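Local coordinates for leucine--tRNA ligase (Agrobacterium radiobacter, PDB 5AH5), which probably charges tRNA(Leu) with L-leucine at the expense of ATP, as a class I aminoacyl-tRNA synthetase that also carries an editing domain, at residues B[711-716]-B[725-730]; B[242-247]-B[407-412]. All blocks are in the same frame, centred on the assembly; numbering follows the deposited sequence.

In the fold
From the N terminus, the chain first enters interaction 2 at 242-247, on strand 243-245 of the editing domain. It then runs through some 160 residues, including most of that domain, and returns at 407-412, on strand 404-410. Both strands pair with strand 224-234, so this contact closes a long loop within one mixed sheet. Interaction 1 follows much later and closes a short loop, joining the ends of helices 701-715 and 720-729 in the anticodon-binding domain. The two contacts neither nest nor cross. The centres of interactions 1 and 2 lie about 63 Å apart, on opposite sides of the chain's centre; interaction 2 ties two strands of the editing-domain sheet, interaction 1 two successive helices.

Interaction 1 of 2, residues B[711-716]-B[725-730]; sequences LVRLLA and ELWALS
Val712 and Arg713 meet Leu726 and Trp727 between the two arms of an antiparallel helical hairpin, helices 701-715 and 720-729, in the anticodon-binding helical domain. The segment axes run at 155° and come no closer than 10.1 Å, so side chains bridge the space between them. Val712 faces the partner and splits its two branches: CG2 rests on Leu726 CB at 3.9 Å and reaches CD1 of the same leucine, while CG1 approaches Trp727 CE3 at 4.1 Å. Phe630 of helix 617-632 touches both Val712 and Leu726 and extends this apolar cluster. With CG anti to the backbone N (chi1 -173°), Trp727 swings its six-membered ring toward helix 701-715, where the aliphatic stem of Arg713 meets it obliquely. Arg713 CG lies 3.8 Å from Trp727 CZ3, and CD follows along the same ring. The arginine chain then bends at chi3 (-90°), leaving its guanidinium plane 49° from that of the indole. Beyond the bend, NH2 pairs with Glu644 and Ile643 O while NH1 donates to Pro740 O; these bonds hold the stem beside the indole. Trp727 NE1 is itself satisfied by Ser734 OG. One turn on, where helix 720-729 ends, Ser730 OG folds back and donates to Trp727 O at 2.8 Å.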
loop_
_atom_site.group_PDB
_atom_site.type_symbol
_atom_site.label_atom_id
_atom_site.label_comp_id
_atom_site.label_asym_id
_atom_site.label_seq_id
_atom_site.Cartn_x
_atom_site.Cartn_y
_atom_site.Cartn_z
ATOM N N LEU B 711 -18.486 20.375 18.941
ATOM C CA LEU B 711 -17.523 20.824 17.963
ATOM C C LEU B 711 -16.109 20.250 18.281
ATOM O O LEU B 711 -15.442 19.773 17.405
ATOM C CB LEU B 711 -17.427 22.369 17.969
ATOM C CG LEU B 711 -16.421 23.047 17.038
ATOM C CD1 LEU B 711 -16.581 22.483 15.665
ATOM C CD2 LEU B 711 -16.581 24.555 17.007
ATOM N N VAL B 712 -15.696 20.355 19.528
ATOM C CA VAL B 712 -14.374 19.861 19.981
ATOM C C VAL B 712 -14.291 18.326 19.976
ATOM O O VAL B 712 -13.187 17.742 19.744
ATOM C CB VAL B 712 -14.059 20.535 21.312
ATOM C CG1 VAL B 712 -13.381 19.633 22.315
ATOM C CG2 VAL B 712 -13.224 21.763 21.019
ATOM N N ARG B 713 -15.429 17.658 20.205
ATOM C CA ARG B 713 -15.476 16.219 20.057
ATOM C C ARG B 713 -15.218 15.766 18.638
ATOM O O ARG B 713 -14.426 14.849 18.404
ATOM C CB ARG B 713 -16.741 15.630 20.568
ATOM C CG ARG B 713 -16.890 15.797 22.052
ATOM C CD ARG B 713 -17.711 14.668 22.616
ATOM N NE ARG B 713 -19.102 14.917 22.658
ATOM C CZ ARG B 713 -20.074 13.995 22.724
ATOM N NH1 ARG B 713 -19.883 12.665 22.668
ATOM N NH2 ARG B 713 -21.305 14.456 22.803
ATOM N N LEU B 714 -15.818 16.445 17.675
ATOM C CA LEU B 714 -15.594 16.112 16.258
ATOM C C LEU B 714 -14.182 16.517 15.741
ATOM O O LEU B 714 -13.709 15.953 14.812
ATOM C CB LEU B 714 -16.659 16.786 15.361
ATOM C CG LEU B 714 -18.111 16.340 15.709
ATOM C CD1 LEU B 714 -19.151 17.253 15.003
ATOM C CD2 LEU B 714 -18.346 14.878 15.364
ATOM N N LEU B 715 -13.631 17.579 16.285
ATOM C CA LEU B 715 -12.385 18.151 15.895
ATOM C C LEU B 715 -11.192 17.296 16.417
ATOM O O LEU B 715 -10.180 17.257 15.763
ATOM C CB LEU B 715 -12.267 19.583 16.455
ATOM C CG LEU B 715 -11.015 20.318 16.116
ATOM C CD1 LEU B 715 -10.849 20.506 14.648
ATOM C CD2 LEU B 715 -10.880 21.619 16.905
ATOM N N ALA B 716 -11.405 16.591 17.523
ATOM C CA ALA B 716 -10.367 15.847 18.266
ATOM C C ALA B 716 -9.494 14.908 17.486
ATOM O O ALA B 716 -8.335 14.872 17.789
ATOM C CB ALA B 716 -10.959 15.098 19.446
ATOM N N GLU B 725 -7.276 20.719 25.177
ATOM C CA GLU B 725 -7.105 21.963 25.902
ATOM C C GLU B 725 -8.496 22.619 26.089
ATOM O O GLU B 725 -8.840 23.069 27.169
ATOM C CB GLU B 725 -6.191 22.920 25.097
ATOM C CG GLU B 725 -5.786 24.227 25.775
ATOM C CD GLU B 725 -4.649 24.085 26.781
ATOM O OE1 GLU B 725 -4.002 23.009 26.886
ATOM O OE2 GLU B 725 -4.358 25.093 27.440
ATOM N N LEU B 726 -9.255 22.700 25.005
ATOM C CA LEU B 726 -10.539 23.421 25.029
ATOM C C LEU B 726 -11.559 22.690 25.862
ATOM O O LEU B 726 -12.213 23.301 26.708
ATOM C CB LEU B 726 -11.043 23.629 23.622
ATOM C CG LEU B 726 -10.128 24.584 22.882
ATOM C CD1 LEU B 726 -10.616 24.760 21.444
ATOM C CD2 LEU B 726 -9.988 25.910 23.601
ATOM N N TRP B 727 -11.634 21.376 25.680
ATOM C CA TRP B 727 -12.449 20.510 26.557
ATOM C C TRP B 727 -12.214 20.767 28.028
ATOM O O TRP B 727 -13.200 21.005 28.786
ATOM C CB TRP B 727 -12.168 19.060 26.222
ATOM C CG TRP B 727 -12.986 17.982 26.862
ATOM C CD1 TRP B 727 -12.557 17.112 27.808
ATOM C CD2 TRP B 727 -14.272 17.553 26.488
ATOM N NE1 TRP B 727 -13.509 16.189 28.085
ATOM C CE2 TRP B 727 -14.570 16.406 27.257
ATOM C CE3 TRP B 727 -15.221 18.024 25.579
ATOM C CZ2 TRP B 727 -15.810 15.749 27.185
ATOM C CZ3 TRP B 727 -16.411 17.355 25.458
ATOM C CH2 TRP B 727 -16.722 16.244 26.274
ATOM N N ALA B 728 -10.936 20.764 28.429
ATOM C CA ALA B 728 -10.573 21.066 29.818
ATOM C C ALA B 728 -10.900 22.483 30.230
ATOM O O ALA B 728 -11.390 22.708 31.342
ATOM C CB ALA B 728 -9.090 20.809 30.100
ATOM N N LEU B 729 -10.568 23.442 29.372
ATOM C CA LEU B 729 -10.901 24.825 29.642
ATOM C C LEU B 729 -12.446 25.014 29.873
ATOM O O LEU B 729 -12.875 25.750 30.745
ATOM C CB LEU B 729 -10.421 25.685 28.511
ATOM C CG LEU B 729 -10.624 27.184 28.643
ATOM C CD1 LEU B 729 -9.670 27.775 29.688
ATOM C CD2 LEU B 729 -10.449 27.821 27.259
ATOM N N SER B 730 -13.243 24.280 29.134
ATOM C CA SER B 730 -14.687 24.347 29.305
ATOM C C SER B 730 -15.210 23.694 30.615
ATOM O O SER B 730 -16.417 23.717 30.829
ATOM C CB SER B 730 -15.367 23.676 28.117
ATOM O OG SER B 730 -15.598 22.312 28.350
#

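Interaction 2 of 2, residues B[242-247]-B[407-412]; sequences NAFTTR and STQYRL. With nucleotides of chain D.
The editing domain's β-sheet here borders the threonine-rich segment that, in leucyl-tRNA synthetases, lines the pocket for the tRNA 3' end. Phe244 on one strand meets Ser407 and Gln409 on another; both strands pair with strand 224-234, so side chains rather than backbone bonds join them. Gln409 CG sits over one face of the Phe244 ring in a CH-pi contact, 3.8 Å from the centroid and shifted toward the rim. A bend at chi2 (-59°) folds the glutamine back, its amide plane almost perpendicular to the ring, and NE2 makes a weak hydrogen bond to Ser407 OG. That hydroxyl, 3.4 Å from Phe244 CD1, is also hydrogen-bonded to Glu229 OE2. Phe244 holds CG anti to its backbone N (chi1 176°), which directs the ring toward strand 404-410; C8 of A84 of chain D approaches the ring near its plane.

Thr245 and Thr246, which follow Phe244, grip the ribose of A84 of chain D. Its O3' is bonded by Thr246 N at 2.9 Å and a nearly straight 168°, by Thr245 OG1 at 2.7 Å and by Thr246 OG1 at 3.0 Å. Extended Arg411 donates through NE to O3' of C80 of chain D at 2.9 Å and through NH2 to OP1 of A81 of chain D at 3.0 Å, while the Arg411 guanidinium makes a cation-pi contact with Trp221. Three bonds on one ribose hydroxyl, with Arg411 separately holding the C80-A81 junction, suggest that these residues hold the RNA through sugar and phosphate rather than base, consistent with a tRNA end lodged in the editing pocket.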
loop_
_atom_site.group_PDB
_atom_site.type_symbol
_atom_site.label_atom_id
_atom_site.label_comp_id
_atom_site.label_asym_id
_atom_site.label_seq_id
_atom_site.Cartn_x
_atom_site.Cartn_y
_atom_site.Cartn_z
ATOM N N ASN B 242 10.536 -27.093 -27.476
ATOM C CA ASN B 242 9.160 -26.547 -27.563
ATOM C C ASN B 242 9.128 -25.029 -27.766
ATOM O O ASN B 242 9.500 -24.286 -26.865
ATOM C CB ASN B 242 8.297 -26.943 -26.346
ATOM C CG ASN B 242 9.108 -27.130 -25.059
ATOM O OD1 ASN B 242 10.079 -26.413 -24.806
ATOM N ND2 ASN B 242 8.718 -28.110 -24.254
ATOM N N ALA B 243 8.717 -24.585 -28.959
ATOM C CA ALA B 243 8.514 -23.156 -29.245
ATOM C C ALA B 243 7.143 -22.708 -28.704
ATOM O O ALA B 243 6.299 -23.550 -28.376
ATOM C CB ALA B 243 8.617 -22.877 -30.742
ATOM N N PHE B 244 6.942 -21.389 -28.595
ATOM C CA PHE B 244 5.692 -20.803 -28.088
ATOM C C PHE B 244 5.177 -19.711 -29.040
ATOM O O PHE B 244 5.936 -18.814 -29.445
ATOM C CB PHE B 244 5.878 -20.248 -26.663
ATOM C CG PHE B 244 4.656 -19.536 -26.112
ATOM C CD1 PHE B 244 3.604 -20.260 -25.533
ATOM C CD2 PHE B 244 4.560 -18.135 -26.169
ATOM C CE1 PHE B 244 2.487 -19.604 -25.041
ATOM C CE2 PHE B 244 3.442 -17.477 -25.676
ATOM C CZ PHE B 244 2.406 -18.212 -25.110
ATOM N N THR B 245 3.892 -19.796 -29.391
ATOM C CA THR B 245 3.256 -18.766 -30.214
ATOM C C THR B 245 1.764 -18.582 -29.855
ATOM O O THR B 245 1.108 -19.477 -29.281
ATOM C CB THR B 245 3.482 -19.061 -31.738
ATOM O OG1 THR B 245 3.496 -17.845 -32.532
ATOM C CG2 THR B 245 2.464 -20.091 -32.270
ATOM N N THR B 246 1.274 -17.386 -30.170
ATOM C CA THR B 246 -0.151 -17.069 -30.165
ATOM C C THR B 246 -0.763 -17.296 -31.563
ATOM O O THR B 246 -1.936 -17.661 -31.674
ATOM C CB THR B 246 -0.384 -15.614 -29.708
ATOM O OG1 THR B 246 0.312 -14.712 -30.580
ATOM C CG2 THR B 246 0.105 -15.416 -28.255
ATOM N N ARG B 247 0.033 -17.084 -32.619
ATOM C CA ARG B 247 -0.381 -17.363 -34.002
ATOM C C ARG B 247 -0.041 -18.806 -34.414
ATOM O O ARG B 247 0.731 -19.012 -35.344
ATOM C CB ARG B 247 0.285 -16.371 -34.990
ATOM C CG ARG B 247 0.139 -14.881 -34.687
ATOM C CD ARG B 247 -1.257 -14.465 -34.216
ATOM N NE ARG B 247 -2.356 -15.007 -35.023
ATOM C CZ ARG B 247 -2.752 -14.545 -36.214
ATOM N NH1 ARG B 247 -2.146 -13.513 -36.800
ATOM N NH2 ARG B 247 -3.770 -15.136 -36.833
ATOM N N SER B 407 -0.816 -23.720 -23.853
ATOM C CA SER B 407 0.252 -23.172 -23.023
ATOM C C SER B 407 -0.214 -21.922 -22.266
ATOM O O SER B 407 -0.739 -20.987 -22.877
ATOM C CB SER B 407 1.429 -22.835 -23.926
ATOM O OG SER B 407 2.559 -22.428 -23.183
ATOM N N THR B 408 -0.038 -21.927 -20.942
ATOM C CA THR B 408 -0.244 -20.723 -20.104
ATOM C C THR B 408 1.119 -20.194 -19.620
ATOM O O THR B 408 1.808 -20.881 -18.853
ATOM C CB THR B 408 -1.154 -21.010 -18.880
ATOM O OG1 THR B 408 -2.385 -21.614 -19.293
ATOM C CG2 THR B 408 -1.488 -19.721 -18.146
ATOM N N GLN B 409 1.494 -18.985 -20.057
ATOM C CA GLN B 409 2.765 -18.339 -19.650
ATOM C C GLN B 409 2.585 -17.097 -18.760
ATOM O O GLN B 409 1.596 -16.369 -18.888
ATOM C CB GLN B 409 3.588 -17.955 -20.879
ATOM C CG GLN B 409 3.883 -19.116 -21.855
ATOM C CD GLN B 409 4.641 -20.320 -21.262
ATOM O OE1 GLN B 409 5.232 -20.270 -20.180
ATOM N NE2 GLN B 409 4.612 -21.415 -21.988
ATOM N N TYR B 410 3.561 -16.842 -17.886
ATOM C CA TYR B 410 3.499 -15.723 -16.945
ATOM C C TYR B 410 4.732 -14.868 -17.071
ATOM O O TYR B 410 5.830 -15.392 -17.123
ATOM C CB TYR B 410 3.381 -16.243 -15.515
ATOM C CG TYR B 410 2.184 -17.133 -15.269
ATOM C CD1 TYR B 410 2.220 -18.495 -15.592
ATOM C CD2 TYR B 410 1.014 -16.621 -14.729
ATOM C CE1 TYR B 410 1.121 -19.299 -15.403
ATOM C CE2 TYR B 410 -0.077 -17.425 -14.501
ATOM C CZ TYR B 410 -0.027 -18.751 -14.850
ATOM O OH TYR B 410 -1.115 -19.524 -14.635
ATOM N N ARG B 411 4.572 -13.553 -17.087
ATOM C CA ARG B 411 5.715 -12.620 -17.031
ATOM C C ARG B 411 6.478 -12.650 -15.676
ATOM O O ARG B 411 7.675 -12.389 -15.628
ATOM C CB ARG B 411 5.181 -11.230 -17.273
ATOM C CG ARG B 411 6.165 -10.097 -17.248
ATOM C CD ARG B 411 5.464 -8.750 -17.158
ATOM N NE ARG B 411 6.461 -7.723 -16.880
ATOM C CZ ARG B 411 7.104 -7.549 -15.718
ATOM N NH1 ARG B 411 6.821 -8.283 -14.639
ATOM N NH2 ARG B 411 8.026 -6.603 -15.633
ATOM N N LEU B 412 5.725 -12.846 -14.599
ATOM C CA LEU B 412 6.212 -12.946 -13.225
ATOM C C LEU B 412 7.421 -13.901 -13.124
ATOM O O LEU B 412 7.359 -15.077 -13.534
ATOM C CB LEU B 412 5.063 -13.494 -12.367
ATOM C CG LEU B 412 5.260 -13.605 -10.874
ATOM C CD1 LEU B 412 5.478 -12.236 -10.293
ATOM C CD2 LEU B 412 4.103 -14.300 -10.193
ATOM P P A D 84 2.884 -10.547 -28.101
ATOM O OP1 A D 84 1.483 -10.229 -28.468
ATOM O OP2 A D 84 3.193 -11.266 -26.833
ATOM O "O5'" A D 84 3.443 -11.414 -29.315
ATOM C "C5'" A D 84 3.281 -12.853 -29.328
ATOM C "C4'" A D 84 4.231 -13.466 -30.327
ATOM O "O4'" A D 84 5.599 -13.151 -29.954
ATOM C "C3'" A D 84 4.237 -14.988 -30.439
ATOM O "O3'" A D 84 3.172 -15.490 -31.237
ATOM C "C2'" A D 84 5.581 -15.230 -31.109
ATOM O "O2'" A D 84 5.482 -15.016 -32.508
ATOM C "C1'" A D 84 6.460 -14.174 -30.423
ATOM N N9 A D 84 7.274 -14.650 -29.301
ATOM C C8 A D 84 7.108 -15.776 -28.526
ATOM N N7 A D 84 8.038 -15.933 -27.613
ATOM C C5 A D 84 8.867 -14.833 -27.790
ATOM C C6 A D 84 10.039 -14.415 -27.131
ATOM N N6 A D 84 10.590 -15.075 -26.108
ATOM N N1 A D 84 10.625 -13.273 -27.556
ATOM C C2 A D 84 10.066 -12.603 -28.574
ATOM N N3 A D 84 8.961 -12.888 -29.266
ATOM C C4 A D 84 8.410 -14.035 -28.826
ATOM P P C D 80 5.927 -1.248 -15.394
ATOM O OP1 C D 80 6.702 -2.005 -14.353
ATOM O OP2 C D 80 6.533 -0.114 -16.102
ATOM O "O5'" C D 80 5.543 -2.289 -16.521
ATOM C "C5'" C D 80 5.243 -3.631 -16.218
ATOM C "C4'" C D 80 4.798 -4.328 -17.473
ATOM O "O4'" C D 80 3.625 -3.678 -18.034
ATOM C "C3'" C D 80 5.781 -4.330 -18.632
ATOM O "O3'" C D 80 6.815 -5.282 -18.393
ATOM C "C2'" C D 80 4.852 -4.709 -19.772
ATOM O "O2'" C D 80 4.459 -6.057 -19.707
ATOM C "C1'" C D 80 3.646 -3.816 -19.460
ATOM N N1 C D 80 3.757 -2.473 -20.094
ATOM C C2 C D 80 3.548 -2.369 -21.471
ATOM O O2 C D 80 3.233 -3.385 -22.107
ATOM N N3 C D 80 3.683 -1.162 -22.071
ATOM C C4 C D 80 4.088 -0.108 -21.362
ATOM N N4 C D 80 4.221 1.059 -21.994
ATOM C C5 C D 80 4.378 -0.202 -19.969
ATOM C C6 C D 80 4.180 -1.386 -19.378
ATOM P P A D 81 8.337 -4.997 -18.846
ATOM O OP1 A D 81 9.114 -6.160 -18.369
ATOM O OP2 A D 81 8.744 -3.644 -18.448
ATOM O "O5'" A D 81 8.259 -5.069 -20.435
ATOM C "C5'" A D 81 7.786 -6.301 -21.006
ATOM C "C4'" A D 81 7.572 -6.193 -22.493
ATOM O "O4'" A D 81 6.391 -5.405 -22.785
ATOM C "C3'" A D 81 8.667 -5.530 -23.332
ATOM O "O3'" A D 81 9.770 -6.431 -23.431
ATOM C "C2'" A D 81 7.894 -5.269 -24.616
ATOM O "O2'" A D 81 7.758 -6.429 -25.419
ATOM C "C1'" A D 81 6.556 -4.782 -24.046
ATOM N N9 A D 81 6.599 -3.344 -23.838
ATOM C C8 A D 81 6.985 -2.637 -22.726
ATOM N N7 A D 81 6.984 -1.338 -22.898
ATOM C C5 A D 81 6.583 -1.179 -24.217
ATOM C C6 A D 81 6.374 -0.037 -25.012
ATOM N N6 A D 81 6.550 1.211 -24.574
ATOM N N1 A D 81 5.985 -0.227 -26.291
ATOM C C2 A D 81 5.801 -1.480 -26.729
ATOM N N3 A D 81 5.960 -2.631 -26.078
ATOM C C4 A D 81 6.356 -2.407 -24.812
#